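Long-range contacts in ABC transporter substrate-binding protein (Vibrio cholerae, PDB 3LKV), which probably serves as the substrate-binding component of an ABC transporter, and holds a phenylalanine between its two lobes in the crystal: residues K220-G225 and L286-P291; S229-G234 and D275-K280; H129-K134 and A166-K171; V145-G150 and E174-K179. All coordinates share one frame; numbering follows the deposited sequence.

All four contacts belong to the lobe built on the mixed sheet 171-176, 142-147, 196-199, 223-225, 237-240, 275-278. Contact 4 joins the two strands at one edge of that sheet, and contact 2 lies at the other edge, their centres about 22 Å apart. The centre of contact 1 is about 11 Å from that of contact 2, and they touch where Ile290 CG1 meets Ile278 CG2 at 3.8 Å. Phe224 of contact 1 packs on helix 126-136 of contact 3, its CG being 3.6 Å from Ile133 CG1. Contacts 3 and 4 alternate along the chain, their centres about 20 Å apart. Tyr230 of contact 2 touches the bound phenylalanine, whereas Thr221 of contact 1 holds a zinc ion.

Contact 1 of 4, residues K220-G225 and L286-P291; sequences KTPVFG and LGITIP. With ZN (zinc ion), chain E.
Leu286 reaches over the backbone of Lys220 and Pro222. Its CB leaves the main chain toward the 220-225 segment, and with CG anti to the carbonyl carbon (chi1 -74°) the two methyls come down on the residues either side of Thr221. CD1 rests on Pro222, 3.7 Å from its CA and a little farther from its CB. The other branch, CD2, lies against Lys220, 3.7 Å from its CA, near where the chain turns toward Thr221. Ile288 adds a second touch on the proline: its CD1 sits 3.7 Å from Pro222 CG, the two side chains crossing at about a right angle. Pro222 is thus gripped by two aliphatic tips, and the contact across the segments is apolar. CB of Thr221 points away from this patch, and its OG1 binds the zinc ion at 2.2 Å. Two waters and the carbonyl oxygens of Ala191 and Ser194 complete the ligands. Lys220 and Gly287 each follow a helix with positive phi in a Schellman motif, so two helix C-termini meet here, one of them leading into strand 223-225 in the alternating helix-and-strand order of a periplasmic-binding-protein lobe.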
loop_
_atom_site.group_PDB
_atom_site.type_symbol
_atom_site.label_atom_id
_atom_site.label_comp_id
_atom_site.label_asym_id
_atom_site.label_seq_id
_atom_site.Cartn_x
_atom_site.Cartn_y
_atom_site.Cartn_z
ATOM N N LYS A 220 -26.355 -15.134 -25.790
ATOM C CA LYS A 220 -27.524 -14.771 -25.025
ATOM C C LYS A 220 -27.788 -15.798 -23.949
ATOM O O LYS A 220 -28.905 -16.203 -23.743
ATOM C CB LYS A 220 -28.735 -14.643 -25.956
ATOM C CG LYS A 220 -28.490 -13.601 -27.092
ATOM C CD LYS A 220 -29.135 -13.967 -28.410
ATOM C CE LYS A 220 -29.988 -12.827 -28.967
ATOM N NZ LYS A 220 -29.186 -11.683 -29.474
ATOM N N THR A 221 -26.726 -16.247 -23.292
ATOM C CA THR A 221 -26.814 -17.213 -22.223
ATOM C C THR A 221 -26.436 -16.492 -20.915
ATOM O O THR A 221 -25.452 -15.769 -20.892
ATOM C CB THR A 221 -25.856 -18.315 -22.525
ATOM O OG1 THR A 221 -26.322 -18.929 -23.720
ATOM C CG2 THR A 221 -25.719 -19.347 -21.356
ATOM N N PRO A 222 -27.254 -16.635 -19.866
ATOM C CA PRO A 222 -26.942 -16.012 -18.595
ATOM C C PRO A 222 -25.810 -16.739 -17.905
ATOM O O PRO A 222 -25.628 -17.912 -18.168
ATOM C CB PRO A 222 -28.194 -16.211 -17.799
ATOM C CG PRO A 222 -28.935 -17.334 -18.484
ATOM C CD PRO A 222 -28.619 -17.189 -19.900
ATOM N N VAL A 223 -25.072 -16.034 -17.056
ATOM C CA VAL A 223 -24.030 -16.598 -16.198
ATOM C C VAL A 223 -24.472 -16.428 -14.746
ATOM O O VAL A 223 -24.863 -15.344 -14.349
ATOM C CB VAL A 223 -22.703 -15.839 -16.457
ATOM C CG1 VAL A 223 -21.565 -16.269 -15.498
ATOM C CG2 VAL A 223 -22.313 -16.018 -17.882
ATOM N N PHE A 224 -24.442 -17.509 -13.976
ATOM C CA PHE A 224 -24.654 -17.464 -12.540
ATOM C C PHE A 224 -23.278 -17.551 -11.887
ATOM O O PHE A 224 -22.488 -18.432 -12.232
ATOM C CB PHE A 224 -25.500 -18.641 -12.048
ATOM C CG PHE A 224 -25.694 -18.637 -10.575
ATOM C CD1 PHE A 224 -26.704 -17.907 -10.007
ATOM C CD2 PHE A 224 -24.796 -19.268 -9.757
ATOM C CE1 PHE A 224 -26.828 -17.824 -8.624
ATOM C CE2 PHE A 224 -24.904 -19.205 -8.370
ATOM C CZ PHE A 224 -25.920 -18.488 -7.797
ATOM N N GLY A 225 -23.009 -16.645 -10.949
ATOM C CA GLY A 225 -21.706 -16.539 -10.334
ATOM C C GLY A 225 -21.594 -17.144 -8.941
ATOM O O GLY A 225 -22.454 -16.950 -8.084
ATOM N N LEU A 286 -30.644 -9.595 -21.144
ATOM C CA LEU A 286 -30.742 -10.948 -21.670
ATOM C C LEU A 286 -32.202 -11.365 -21.851
ATOM O O LEU A 286 -32.473 -12.516 -22.186
ATOM C CB LEU A 286 -29.985 -11.943 -20.751
ATOM C CG LEU A 286 -28.461 -11.905 -20.833
ATOM C CD1 LEU A 286 -27.870 -12.557 -19.604
ATOM C CD2 LEU A 286 -27.971 -12.572 -22.105
ATOM N N GLY A 287 -33.135 -10.441 -21.609
ATOM C CA GLY A 287 -34.559 -10.744 -21.668
ATOM C C GLY A 287 -35.004 -11.624 -20.520
ATOM O O GLY A 287 -35.955 -12.374 -20.666
ATOM N N ILE A 288 -34.320 -11.550 -19.376
ATOM C CA ILE A 288 -34.678 -12.393 -18.241
ATOM C C ILE A 288 -35.392 -11.615 -17.140
ATOM O O ILE A 288 -35.007 -10.512 -16.782
ATOM C CB ILE A 288 -33.437 -13.153 -17.677
ATOM C CG1 ILE A 288 -33.084 -14.311 -18.628
ATOM C CG2 ILE A 288 -33.704 -13.679 -16.264
ATOM C CD1 ILE A 288 -31.652 -14.814 -18.549
ATOM N N THR A 289 -36.423 -12.251 -16.602
ATOM C CA THR A 289 -37.207 -11.757 -15.511
ATOM C C THR A 289 -36.809 -12.534 -14.283
ATOM O O THR A 289 -37.046 -13.714 -14.214
ATOM C CB THR A 289 -38.736 -11.987 -15.834
ATOM O OG1 THR A 289 -39.156 -10.961 -16.738
ATOM C CG2 THR A 289 -39.646 -12.005 -14.561
ATOM N N ILE A 290 -36.217 -11.864 -13.301
ATOM C CA ILE A 290 -35.816 -12.542 -12.084
ATOM C C ILE A 290 -37.063 -12.656 -11.236
ATOM O O ILE A 290 -37.709 -11.675 -11.021
ATOM C CB ILE A 290 -34.755 -11.743 -11.292
ATOM C CG1 ILE A 290 -33.532 -11.389 -12.166
ATOM C CG2 ILE A 290 -34.359 -12.515 -10.054
ATOM C CD1 ILE A 290 -32.618 -12.578 -12.504
ATOM N N PRO A 291 -37.405 -13.856 -10.760
ATOM C CA PRO A 291 -38.644 -13.987 -10.007
ATOM C C PRO A 291 -38.738 -13.167 -8.708
ATOM O O PRO A 291 -37.707 -12.822 -8.113
ATOM C CB PRO A 291 -38.713 -15.483 -9.696
ATOM C CG PRO A 291 -37.996 -16.127 -10.836
ATOM C CD PRO A 291 -36.895 -15.164 -11.203
HETATM ZN ZN ZN E . -27.279 -20.936 -24.048
HETATM O O HOH W 1 -28.709 -21.549 -25.975
HETATM O O HOH W 2 -29.129 -19.803 -23.244
#

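Contact 2 of 4, residues S229-G234 and D275-K280; sequences SYVERG and DLVINK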
loop_
_atom_site.group_PDB
_atom_site.type_symbol
_atom_site.label_atom_id
_atom_site.label_comp_id
_atom_site.label_asym_id
_atom_site.label_seq_id
_atom_site.Cartn_x
_atom_site.Cartn_y
_atom_site.Cartn_z
ATOM N N SER A 229 -17.838 -10.831 -7.136
ATOM C CA SER A 229 -17.043 -10.161 -8.153
ATOM C C SER A 229 -17.580 -10.540 -9.552
ATOM O O SER A 229 -17.479 -9.764 -10.489
ATOM C CB SER A 229 -15.550 -10.492 -8.008
ATOM O OG SER A 229 -15.324 -11.919 -7.966
ATOM N N TYR A 230 -18.182 -11.710 -9.701
ATOM C CA TYR A 230 -18.672 -12.060 -11.033
ATOM C C TYR A 230 -19.947 -11.275 -11.434
ATOM O O TYR A 230 -20.107 -10.943 -12.609
ATOM C CB TYR A 230 -18.920 -13.544 -11.161
ATOM C CG TYR A 230 -17.738 -14.450 -10.881
ATOM C CD1 TYR A 230 -16.443 -13.998 -10.914
ATOM C CD2 TYR A 230 -17.945 -15.799 -10.674
ATOM C CE1 TYR A 230 -15.392 -14.839 -10.665
ATOM C CE2 TYR A 230 -16.907 -16.669 -10.461
ATOM C CZ TYR A 230 -15.634 -16.190 -10.436
ATOM O OH TYR A 230 -14.629 -17.086 -10.213
ATOM N N VAL A 231 -20.811 -10.964 -10.464
ATOM C CA VAL A 231 -22.063 -10.244 -10.710
ATOM C C VAL A 231 -21.706 -8.817 -11.091
ATOM O O VAL A 231 -22.296 -8.236 -12.025
ATOM C CB VAL A 231 -23.049 -10.315 -9.507
ATOM C CG1 VAL A 231 -22.551 -9.500 -8.329
ATOM C CG2 VAL A 231 -24.382 -9.763 -9.869
ATOM N N GLU A 232 -20.670 -8.289 -10.437
ATOM C CA GLU A 232 -20.142 -6.965 -10.762
ATOM C C GLU A 232 -19.776 -6.873 -12.252
ATOM O O GLU A 232 -19.886 -5.794 -12.831
ATOM C CB GLU A 232 -18.933 -6.594 -9.868
ATOM C CG GLU A 232 -19.336 -6.095 -8.452
ATOM C CD GLU A 232 -18.236 -6.252 -7.370
ATOM O OE1 GLU A 232 -17.038 -6.447 -7.696
ATOM O OE2 GLU A 232 -18.584 -6.168 -6.173
ATOM N N ARG A 233 -19.392 -7.985 -12.899
ATOM C CA ARG A 233 -18.965 -7.918 -14.302
ATOM C C ARG A 233 -20.014 -8.396 -15.263
ATOM O O ARG A 233 -19.697 -8.581 -16.429
ATOM C CB ARG A 233 -17.719 -8.782 -14.525
ATOM C CG ARG A 233 -16.498 -8.330 -13.765
ATOM C CD ARG A 233 -16.027 -6.953 -14.210
ATOM N NE ARG A 233 -14.926 -6.612 -13.320
ATOM C CZ ARG A 233 -14.299 -5.434 -13.238
ATOM N NH1 ARG A 233 -13.284 -5.308 -12.369
ATOM N NH2 ARG A 233 -14.667 -4.397 -14.008
ATOM N N GLY A 234 -21.219 -8.691 -14.786
ATOM C CA GLY A 234 -22.325 -9.077 -15.688
ATOM C C GLY A 234 -22.990 -10.439 -15.553
ATOM O O GLY A 234 -23.895 -10.746 -16.304
ATOM N N ASP A 275 -23.782 -13.890 0.322
ATOM C CA ASP A 275 -24.775 -12.848 0.020
ATOM C C ASP A 275 -25.351 -13.080 -1.368
ATOM O O ASP A 275 -24.615 -13.259 -2.338
ATOM C CB ASP A 275 -24.176 -11.445 0.109
ATOM C CG ASP A 275 -23.590 -11.142 1.489
ATOM O OD1 ASP A 275 -24.355 -11.241 2.471
ATOM O OD2 ASP A 275 -22.371 -10.849 1.580
ATOM N N LEU A 276 -26.676 -13.086 -1.439
ATOM C CA LEU A 276 -27.404 -13.152 -2.685
ATOM C C LEU A 276 -27.410 -11.794 -3.337
ATOM O O LEU A 276 -27.959 -10.854 -2.791
ATOM C CB LEU A 276 -28.835 -13.618 -2.410
ATOM C CG LEU A 276 -29.793 -13.745 -3.596
ATOM C CD1 LEU A 276 -29.115 -14.400 -4.783
ATOM C CD2 LEU A 276 -31.153 -14.501 -3.165
ATOM N N VAL A 277 -26.787 -11.685 -4.501
ATOM C CA VAL A 277 -26.722 -10.434 -5.243
ATOM C C VAL A 277 -27.293 -10.681 -6.649
ATOM O O VAL A 277 -27.076 -11.752 -7.201
ATOM C CB VAL A 277 -25.278 -9.961 -5.325
ATOM C CG1 VAL A 277 -25.165 -8.690 -6.162
ATOM C CG2 VAL A 277 -24.665 -9.814 -3.870
ATOM N N ILE A 278 -28.053 -9.718 -7.190
ATOM C CA ILE A 278 -28.722 -9.828 -8.510
ATOM C C ILE A 278 -28.287 -8.679 -9.402
ATOM O O ILE A 278 -28.257 -7.535 -8.956
ATOM C CB ILE A 278 -30.273 -9.735 -8.419
ATOM C CG1 ILE A 278 -30.856 -10.798 -7.499
ATOM C CG2 ILE A 278 -30.909 -9.847 -9.809
ATOM C CD1 ILE A 278 -30.271 -12.184 -7.690
ATOM N N ASN A 279 -27.945 -8.972 -10.653
ATOM C CA ASN A 279 -27.661 -7.931 -11.617
ATOM C C ASN A 279 -28.860 -7.729 -12.556
ATOM O O ASN A 279 -28.982 -8.381 -13.601
ATOM C CB ASN A 279 -26.391 -8.221 -12.390
ATOM C CG ASN A 279 -25.914 -7.020 -13.156
ATOM O OD1 ASN A 279 -26.704 -6.124 -13.495
ATOM N ND2 ASN A 279 -24.620 -6.967 -13.424
ATOM N N LYS A 280 -29.726 -6.780 -12.176
ATOM C CA LYS A 280 -31.028 -6.521 -12.886
ATOM C C LYS A 280 -30.760 -6.050 -14.284
ATOM O O LYS A 280 -31.368 -6.533 -15.230
ATOM C CB LYS A 280 -31.855 -5.443 -12.175
ATOM C CG LYS A 280 -32.833 -5.891 -11.066
ATOM C CD LYS A 280 -33.118 -4.666 -10.088
ATOM C CE LYS A 280 -34.628 -4.378 -9.814
ATOM N NZ LYS A 280 -34.799 -3.275 -8.783
#
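Val231 meets the 275-280 segment with both methyls and its carbonyl oxygen. CG1 presses on Val277 CG1 at 3.5 Å, tighter than usual for two carbons, the side chains crossing at about a right angle. CG2, which chi1 of 70° sets anti to the backbone N, lies 3.6 Å from Asn279 CB. Beside this apolar touch Asn279 ND2 donates to Val231 O at 3.0 Å, with an N-H...O angle of 146°. The donor is tilted 22° from the carbonyl plane, and Gly234 N reaches the same oxygen from the opposite face, so two N-H groups hold it. That second bond belongs to the Schellman motif that ends helix 228-232: Gly234 takes the positive phi, and Ala235 N bonds back to Tyr230 O. This helix lies against strand 275-278, the antiparallel edge strand of the mixed sheet, in a lobe of the periplasmic-binding-protein type. Farther out, Asn279 is itself fixed at the N-cap of helix 280-285, where its OD1 accepts from Ala282 N. One amide side chain thus links the end of one helix to the start of another. Strand 237-240 lies alongside, with Ser238 touching both valines. On the ligand side of the helix, Tyr230 contacts the bound phenylalanine, and its OH is hydrogen-bonded to Leu200 O.

Contact 3 of 4, residues H129-K134 and A166-K171; sequences HVELIK and AKHGIK
The first torsions of Lys134 and His168 direct the two side chains across the contact: Lys134 has CG anti to the backbone N (chi1 -164°), while His168 has its ring anti to the carbonyl carbon. The lysine chain then bends near its end and brings NZ to the edge of the imidazole, where it donates to ND1 at 3.2 Å. NZ lies only 5° out of the ring plane, consistent with ND1 lacking a proton. Glu131 comes to the far nitrogen of the same ring. Its CG lies 3.5 Å from His168 CE1, and its carboxylate stands nearly perpendicular to the imidazole, 84° between the planes. OE2 ends 3.3 Å from His168 NE2, which is also hydrogen-bonded to OE1 of Glu127, one turn earlier on helix 126-136. Glu127 also forms a salt bridge with Lys167, whose NZ remains 4.4 Å from Glu131 OE2. Beneath these polar groups Val130 CG1 and Ile170 CD1 meet tip to tip at 3.9 Å, tying helix 126-136 to the turn that follows helix 152-167. Gly169, with positive phi, closes that helix in a Schellman motif. With a lysine at one nitrogen and carboxylates around the other, the imidazole is probably held with its proton on NE2, and the nearby lysines would probably offset the like charges of Glu127 and Glu131.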
loop_
_atom_site.group_PDB
_atom_site.type_symbol
_atom_site.label_atom_id
_atom_site.label_comp_id
_atom_site.label_asym_id
_atom_site.label_seq_id
_atom_site.Cartn_x
_atom_site.Cartn_y
_atom_site.Cartn_z
ATOM N N HIS A 129 -26.297 -23.468 -4.961
ATOM C CA HIS A 129 -26.230 -22.719 -6.205
ATOM C C HIS A 129 -27.114 -23.346 -7.317
ATOM O O HIS A 129 -27.742 -22.635 -8.082
ATOM C CB HIS A 129 -24.784 -22.614 -6.730
ATOM C CG HIS A 129 -23.890 -21.755 -5.891
ATOM N ND1 HIS A 129 -22.522 -21.777 -6.012
ATOM C CD2 HIS A 129 -24.166 -20.842 -4.929
ATOM C CE1 HIS A 129 -21.989 -20.920 -5.156
ATOM N NE2 HIS A 129 -22.966 -20.332 -4.488
ATOM N N VAL A 130 -27.125 -24.667 -7.423
ATOM C CA VAL A 130 -27.954 -25.317 -8.416
ATOM C C VAL A 130 -29.434 -25.062 -8.142
ATOM O O VAL A 130 -30.225 -24.786 -9.082
ATOM C CB VAL A 130 -27.693 -26.812 -8.426
ATOM C CG1 VAL A 130 -28.738 -27.562 -9.306
ATOM C CG2 VAL A 130 -26.231 -27.055 -8.879
ATOM N N GLU A 131 -29.810 -25.172 -6.869
ATOM C CA GLU A 131 -31.200 -24.959 -6.474
ATOM C C GLU A 131 -31.533 -23.518 -6.773
ATOM O O GLU A 131 -32.610 -23.232 -7.265
ATOM C CB GLU A 131 -31.498 -25.371 -5.004
ATOM C CG GLU A 131 -31.422 -26.934 -4.846
ATOM C CD GLU A 131 -31.509 -27.532 -3.396
ATOM O OE1 GLU A 131 -30.898 -26.986 -2.429
ATOM O OE2 GLU A 131 -32.151 -28.622 -3.263
ATOM N N LEU A 132 -30.574 -22.622 -6.602
ATOM C CA LEU A 132 -30.839 -21.222 -6.883
ATOM C C LEU A 132 -30.967 -20.937 -8.397
ATOM O O LEU A 132 -31.855 -20.170 -8.807
ATOM C CB LEU A 132 -29.800 -20.365 -6.201
ATOM C CG LEU A 132 -29.919 -18.849 -6.261
ATOM C CD1 LEU A 132 -31.315 -18.355 -5.872
ATOM C CD2 LEU A 132 -28.853 -18.246 -5.328
ATOM N N ILE A 133 -30.137 -21.587 -9.216
ATOM C CA ILE A 133 -30.218 -21.476 -10.664
ATOM C C ILE A 133 -31.585 -21.973 -11.139
ATOM O O ILE A 133 -32.214 -21.341 -11.966
ATOM C CB ILE A 133 -29.088 -22.265 -11.379
ATOM C CG1 ILE A 133 -27.724 -21.570 -11.214
ATOM C CG2 ILE A 133 -29.340 -22.387 -12.857
ATOM C CD1 ILE A 133 -26.459 -22.520 -11.560
ATOM N N LYS A 134 -32.051 -23.079 -10.572
ATOM C CA LYS A 134 -33.373 -23.639 -10.909
ATOM C C LYS A 134 -34.532 -22.716 -10.495
ATOM O O LYS A 134 -35.565 -22.659 -11.150
ATOM C CB LYS A 134 -33.546 -25.031 -10.286
ATOM C CG LYS A 134 -34.729 -25.902 -10.867
ATOM C CD LYS A 134 -34.470 -27.468 -10.686
ATOM C CE LYS A 134 -35.748 -28.317 -10.279
ATOM N NZ LYS A 134 -35.463 -29.170 -9.026
ATOM N N ALA A 166 -26.826 -34.145 -11.415
ATOM C CA ALA A 166 -27.512 -35.446 -11.503
ATOM C C ALA A 166 -28.702 -35.571 -10.520
ATOM O O ALA A 166 -29.787 -35.985 -10.921
ATOM C CB ALA A 166 -26.519 -36.611 -11.292
ATOM N N LYS A 167 -28.510 -35.210 -9.250
ATOM C CA LYS A 167 -29.627 -35.195 -8.288
ATOM C C LYS A 167 -30.849 -34.385 -8.774
ATOM O O LYS A 167 -31.974 -34.759 -8.497
ATOM C CB LYS A 167 -29.181 -34.648 -6.926
ATOM C CG LYS A 167 -30.335 -34.226 -6.022
ATOM C CD LYS A 167 -29.912 -33.766 -4.612
ATOM C CE LYS A 167 -31.160 -33.561 -3.728
ATOM N NZ LYS A 167 -30.817 -32.718 -2.567
ATOM N N HIS A 168 -30.625 -33.281 -9.482
ATOM C CA HIS A 168 -31.712 -32.419 -9.937
ATOM C C HIS A 168 -32.129 -32.628 -11.399
ATOM O O HIS A 168 -32.913 -31.853 -11.949
ATOM C CB HIS A 168 -31.375 -30.942 -9.632
ATOM C CG HIS A 168 -31.543 -30.595 -8.178
ATOM N ND1 HIS A 168 -32.678 -29.987 -7.682
ATOM C CD2 HIS A 168 -30.745 -30.832 -7.110
ATOM C CE1 HIS A 168 -32.562 -29.848 -6.371
ATOM N NE2 HIS A 168 -31.400 -30.358 -5.998
ATOM N N GLY A 169 -31.631 -33.685 -12.015
ATOM C CA GLY A 169 -31.956 -33.978 -13.408
ATOM C C GLY A 169 -31.449 -32.981 -14.445
ATOM O O GLY A 169 -32.042 -32.839 -15.496
ATOM N N ILE A 170 -30.342 -32.310 -14.163
ATOM C CA ILE A 170 -29.792 -31.269 -15.020
ATOM C C ILE A 170 -28.530 -31.806 -15.686
ATOM O O ILE A 170 -27.639 -32.348 -15.028
ATOM C CB ILE A 170 -29.471 -29.985 -14.191
ATOM C CG1 ILE A 170 -30.778 -29.319 -13.747
ATOM C CG2 ILE A 170 -28.627 -28.983 -14.961
ATOM C CD1 ILE A 170 -30.561 -28.314 -12.639
ATOM N N LYS A 171 -28.471 -31.646 -16.988
ATOM C CA LYS A 171 -27.342 -32.032 -17.778
ATOM C C LYS A 171 -26.222 -30.984 -17.594
ATOM O O LYS A 171 -26.500 -29.792 -17.520
ATOM C CB LYS A 171 -27.825 -32.086 -19.237
ATOM C CG LYS A 171 -26.760 -32.395 -20.285
ATOM C CD LYS A 171 -27.363 -32.382 -21.735
ATOM C CE LYS A 171 -26.433 -33.066 -22.768
ATOM N NZ LYS A 171 -25.294 -32.225 -23.230
#

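Contact 4 of 4, residues V145-G150 and E174-K179; sequences VVYNPG and EATALK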
loop_
_atom_site.group_PDB
_atom_site.type_symbol
_atom_site.label_atom_id
_atom_site.label_comp_id
_atom_site.label_asym_id
_atom_site.label_seq_id
_atom_site.Cartn_x
_atom_site.Cartn_y
_atom_site.Cartn_z
ATOM N N VAL A 145 -20.274 -25.257 -17.825
ATOM C CA VAL A 145 -19.241 -24.897 -16.867
ATOM C C VAL A 145 -17.902 -25.014 -17.507
ATOM O O VAL A 145 -17.659 -25.932 -18.279
ATOM C CB VAL A 145 -19.343 -25.729 -15.539
ATOM C CG1 VAL A 145 -19.299 -27.179 -15.798
ATOM C CG2 VAL A 145 -18.220 -25.330 -14.535
ATOM N N VAL A 146 -17.056 -24.028 -17.258
ATOM C CA VAL A 146 -15.688 -24.031 -17.737
ATOM C C VAL A 146 -14.802 -24.105 -16.492
ATOM O O VAL A 146 -15.044 -23.435 -15.523
ATOM C CB VAL A 146 -15.379 -22.722 -18.484
ATOM C CG1 VAL A 146 -13.881 -22.672 -18.907
ATOM C CG2 VAL A 146 -16.317 -22.596 -19.736
ATOM N N TYR A 147 -13.756 -24.895 -16.544
ATOM C CA TYR A 147 -12.878 -25.022 -15.399
ATOM C C TYR A 147 -11.495 -25.455 -15.820
ATOM O O TYR A 147 -11.271 -25.860 -16.952
ATOM C CB TYR A 147 -13.466 -26.008 -14.395
ATOM C CG TYR A 147 -13.337 -27.426 -14.794
ATOM C CD1 TYR A 147 -12.255 -28.192 -14.368
ATOM C CD2 TYR A 147 -14.301 -28.043 -15.563
ATOM C CE1 TYR A 147 -12.151 -29.532 -14.717
ATOM C CE2 TYR A 147 -14.191 -29.375 -15.924
ATOM C CZ TYR A 147 -13.123 -30.107 -15.507
ATOM O OH TYR A 147 -13.025 -31.428 -15.851
ATOM N N ASN A 148 -10.567 -25.298 -14.897
ATOM C CA ASN A 148 -9.153 -25.612 -15.123
ATOM C C ASN A 148 -8.798 -26.864 -14.329
ATOM O O ASN A 148 -8.777 -26.849 -13.105
ATOM C CB ASN A 148 -8.232 -24.451 -14.725
ATOM C CG ASN A 148 -6.736 -24.745 -15.021
ATOM O OD1 ASN A 148 -6.337 -25.889 -15.279
ATOM N ND2 ASN A 148 -5.945 -23.702 -15.051
ATOM N N PRO A 149 -8.533 -27.970 -15.043
ATOM C CA PRO A 149 -8.305 -29.218 -14.363
ATOM C C PRO A 149 -6.972 -29.231 -13.634
ATOM O O PRO A 149 -6.807 -30.076 -12.795
ATOM C CB PRO A 149 -8.349 -30.261 -15.481
ATOM C CG PRO A 149 -7.938 -29.549 -16.679
ATOM C CD PRO A 149 -8.461 -28.123 -16.502
ATOM N N GLY A 150 -6.093 -28.267 -13.882
ATOM C CA GLY A 150 -4.861 -28.066 -13.083
ATOM C C GLY A 150 -5.102 -27.436 -11.719
ATOM O O GLY A 150 -4.199 -27.388 -10.917
ATOM N N GLU A 174 -19.564 -29.346 -20.213
ATOM C CA GLU A 174 -18.265 -28.966 -19.662
ATOM C C GLU A 174 -17.211 -28.649 -20.695
ATOM O O GLU A 174 -17.142 -29.311 -21.719
ATOM C CB GLU A 174 -17.690 -30.128 -18.868
ATOM C CG GLU A 174 -18.660 -30.821 -17.932
ATOM C CD GLU A 174 -18.042 -32.027 -17.178
ATOM O OE1 GLU A 174 -16.781 -32.204 -17.131
ATOM O OE2 GLU A 174 -18.871 -32.783 -16.614
ATOM N N ALA A 175 -16.348 -27.688 -20.407
ATOM C CA ALA A 175 -15.165 -27.489 -21.209
ATOM C C ALA A 175 -14.012 -27.058 -20.301
ATOM O O ALA A 175 -14.230 -26.387 -19.285
ATOM C CB ALA A 175 -15.423 -26.490 -22.248
ATOM N N THR A 176 -12.790 -27.432 -20.644
ATOM C CA THR A 176 -11.676 -27.038 -19.818
ATOM C C THR A 176 -10.928 -25.903 -20.450
ATOM O O THR A 176 -10.986 -25.721 -21.643
ATOM C CB THR A 176 -10.720 -28.196 -19.501
ATOM O OG1 THR A 176 -10.250 -28.776 -20.708
ATOM C CG2 THR A 176 -11.453 -29.217 -18.660
ATOM N N ALA A 177 -10.254 -25.134 -19.601
ATOM C CA ALA A 177 -9.410 -24.038 -20.013
ATOM C C ALA A 177 -8.152 -24.145 -19.171
ATOM O O ALA A 177 -8.220 -24.084 -17.954
ATOM C CB ALA A 177 -10.132 -22.704 -19.748
ATOM N N LEU A 178 -7.017 -24.350 -19.813
ATOM C CA LEU A 178 -5.765 -24.546 -19.104
ATOM C C LEU A 178 -5.128 -23.242 -18.634
ATOM O O LEU A 178 -4.242 -23.251 -17.800
ATOM C CB LEU A 178 -4.759 -25.291 -20.005
ATOM C CG LEU A 178 -5.293 -26.645 -20.542
ATOM C CD1 LEU A 178 -4.242 -27.317 -21.442
ATOM C CD2 LEU A 178 -5.721 -27.574 -19.377
ATOM N N LYS A 179 -5.510 -22.135 -19.231
ATOM C CA LYS A 179 -5.012 -20.854 -18.815
ATOM C C LYS A 179 -6.078 -19.833 -19.168
ATOM O O LYS A 179 -7.010 -20.135 -19.927
ATOM C CB LYS A 179 -3.684 -20.548 -19.504
ATOM C CG LYS A 179 -3.766 -20.665 -20.955
ATOM C CD LYS A 179 -2.373 -20.561 -21.587
ATOM C CE LYS A 179 -2.525 -20.462 -23.121
ATOM N NZ LYS A 179 -3.360 -21.594 -23.684
#
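Tyr147 and Thr176 lie side by side and point the same way, so the threonine methyl covers one face of the phenol ring. CG2 sits 4.0 Å from the ring centroid and 22° off the ring normal, a CH-pi contact displaced toward the rim. CG of Tyr147 stands between the backbone N and the carbonyl carbon (chi1 75°), which lays the ring alongside Thr176. At the ring edge is Glu174 OE1, while the same carboxylate uses OE2 for a salt bridge to Lys162. Pro149 crosses Thr176 at about a right angle, its CD 3.8 Å from the threonine CB, and also meets Leu178 CD2. Val146 points to the other side of the sheet, where CG1 rests on Ala177 CB at 3.8 Å beneath helix 183-191. These side chains ride on two parallel strands, the edge strand 171-176 and its neighbour 142-147, joined through helix 152-167 in a beta-alpha-beta crossover of the Rossmann-like kind. Their backbones are paired by Ala175 N to Val145 O at 3.1 Å, Tyr147 N to Ala175 O at 3.2 Å and Ala177 N to Tyr147 O at 2.9 Å. Past the strand end, Asn148 OD1 accepts from Gly150 N at 2.8 Å to form an Asx turn. Its ND2 donates to Thr204 OG1, and its backbone N bonds to Asp202.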